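Local coordinates for mandelate racemase/muconate lactonizing enzyme, C-terminal domain protein (Paracoccus denitrificans, PDB 4DWD) that binds magnesium and is probably a hydro-lyase of the enolase superfamily, at residues 9-14 and 362-367. Sequence-based numbering, arbitrary orientation.
Sequences EALSVA and DELASR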
loop_
_atom_site.group_PDB
_atom_site.type_symbol
_atom_site.label_atom_id
_atom_site.label_comp_id
_atom_site.label_asym_id
_atom_site.label_seq_id
_atom_site.Cartn_x
_atom_site.Cartn_y
_atom_site.Cartn_z
ATOM N N GLU B 9 48.752 10.598 -0.902
ATOM C CA GLU B 9 49.323 9.653 -1.864
ATOM C C GLU B 9 48.381 8.490 -2.107
ATOM O O GLU B 9 47.809 7.939 -1.161
ATOM C CB GLU B 9 50.618 9.059 -1.338
ATOM C CG GLU B 9 51.780 10.014 -1.245
ATOM C CD GLU B 9 52.896 9.366 -0.470
ATOM O OE1 GLU B 9 53.632 8.543 -1.046
ATOM O OE2 GLU B 9 53.003 9.638 0.726
ATOM N N ALA B 10 48.259 8.105 -3.373
ATOM C CA ALA B 10 47.453 6.952 -3.777
ATOM C C ALA B 10 48.403 5.827 -4.191
ATOM O O ALA B 10 49.200 5.999 -5.115
ATOM C CB ALA B 10 46.535 7.333 -4.937
ATOM N N LEU B 11 48.320 4.687 -3.505
ATOM C CA LEU B 11 49.301 3.612 -3.641
ATOM C C LEU B 11 48.652 2.278 -4.007
ATOM O O LEU B 11 47.748 1.797 -3.320
ATOM C CB LEU B 11 50.061 3.445 -2.319
ATOM C CG LEU B 11 50.801 4.668 -1.760
ATOM C CD1 LEU B 11 51.398 4.342 -0.403
ATOM C CD2 LEU B 11 51.865 5.169 -2.728
ATOM N N SER B 12 49.133 1.683 -5.098
ATOM C CA SER B 12 48.759 0.333 -5.489
ATOM C C SER B 12 49.867 -0.583 -4.972
ATOM O O SER B 12 51.035 -0.423 -5.353
ATOM C CB SER B 12 48.631 0.234 -7.014
ATOM O OG SER B 12 48.481 -1.112 -7.443
ATOM N N VAL B 13 49.505 -1.522 -4.099
ATOM C CA VAL B 13 50.491 -2.304 -3.349
ATOM C C VAL B 13 50.332 -3.811 -3.568
ATOM O O VAL B 13 49.242 -4.362 -3.385
ATOM C CB VAL B 13 50.404 -1.970 -1.839
ATOM C CG1 VAL B 13 51.447 -2.739 -1.032
ATOM C CG2 VAL B 13 50.567 -0.466 -1.615
ATOM N N ALA B 14 51.424 -4.465 -3.969
ATOM C CA ALA B 14 51.484 -5.918 -4.106
ATOM C C ALA B 14 51.477 -6.555 -2.719
ATOM O O ALA B 14 52.311 -6.216 -1.879
ATOM C CB ALA B 14 52.733 -6.321 -4.881
ATOM N N ASP B 362 59.555 -0.368 4.697
ATOM C CA ASP B 362 60.450 -0.815 3.654
ATOM C C ASP B 362 59.779 -1.847 2.755
ATOM O O ASP B 362 59.949 -1.802 1.534
ATOM C CB ASP B 362 61.760 -1.289 4.280
ATOM C CG ASP B 362 62.376 -0.218 5.180
ATOM O OD1 ASP B 362 62.600 0.920 4.698
ATOM O OD2 ASP B 362 62.596 -0.491 6.374
ATOM N N GLU B 363 58.979 -2.734 3.350
ATOM C CA GLU B 363 58.184 -3.671 2.569
ATOM C C GLU B 363 57.191 -2.893 1.720
ATOM O O GLU B 363 57.058 -3.149 0.523
ATOM C CB GLU B 363 57.446 -4.679 3.457
ATOM C CG GLU B 363 58.297 -5.862 3.906
ATOM C CD GLU B 363 58.730 -6.770 2.763
ATOM O OE1 GLU B 363 58.165 -6.699 1.652
ATOM O OE2 GLU B 363 59.656 -7.570 2.980
ATOM N N LEU B 364 56.508 -1.932 2.336
ATOM C CA LEU B 364 55.567 -1.107 1.594
ATOM C C LEU B 364 56.251 -0.454 0.400
ATOM O O LEU B 364 55.770 -0.564 -0.723
ATOM C CB LEU B 364 54.978 -0.026 2.490
ATOM C CG LEU B 364 54.110 0.937 1.678
ATOM C CD1 LEU B 364 52.737 0.329 1.459
ATOM C CD2 LEU B 364 54.052 2.299 2.330
ATOM N N ALA B 365 57.362 0.238 0.660
ATOM C CA ALA B 365 58.110 0.926 -0.389
ATOM C C ALA B 365 58.430 -0.002 -1.556
ATOM O O ALA B 365 58.225 0.370 -2.714
ATOM C CB ALA B 365 59.376 1.562 0.172
ATOM N N SER B 366 58.883 -1.217 -1.250
ATOM C CA SER B 366 59.297 -2.176 -2.278
ATOM C C SER B 366 58.137 -2.739 -3.093
ATOM O O SER B 366 58.352 -3.277 -4.183
ATOM C CB SER B 366 60.082 -3.327 -1.649
ATOM O OG SER B 366 59.214 -4.208 -0.965
ATOM N N ARG B 367 56.919 -2.618 -2.560
ATOM C CA ARG B 367 55.724 -3.220 -3.172
ATOM C C ARG B 367 54.736 -2.192 -3.724
ATOM O O ARG B 367 53.722 -2.562 -4.338
ATOM C CB ARG B 367 55.007 -4.126 -2.161
ATOM C CG ARG B 367 55.771 -5.401 -1.818
ATOM C CD ARG B 367 55.329 -5.945 -0.469
ATOM N NE ARG B 367 55.920 -7.251 -0.186
ATOM C CZ ARG B 367 55.342 -8.418 -0.468
ATOM N NH1 ARG B 367 54.144 -8.460 -1.050
ATOM N NH2 ARG B 367 55.973 -9.551 -0.180
#
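The carbonyl oxygen of R367 is gripped from the strand side by two donors of unequal strength. The amide of A14 supplies the stronger bond, with A14 N 3.0 Å from R367 O and an N-H...O angle of 167°, while V13 CA adds a C-H...O contact to R367 O at 3.4 Å. A14 and R367 then bond a second time: R367 NH1 reaches A14 O at 3.0 Å, with the acceptor in the guanidinium plane but the donor standing above the carbonyl plane. The chain gets there with R367 CG anti to its own carbonyl carbon (chi1 -70°) and an extended run to NE, R367 CB and CD passing close to A14 O. On the helix, E363 OE1 takes R367 NE in a salt bridge at 3.0 Å, which helps fix the rotation of the guanidinium; G16 O also receives NH1. A leucine in place of R367 would probably leave E363 without its ionic mate and A14 O without its side-chain donor. Deeper in, V13 CG2 meets L364 CD1 at 3.8 Å, the side chains crossing at about a right angle, and W39 of strand 37-42 also touches L364. Helix 361-367 thus delivers the chain to strand 368-372, which pairs antiparallel with strand 5-14, so the C-terminal end of the chain completes the N-terminal sheet of the enolase-superfamily capping domain.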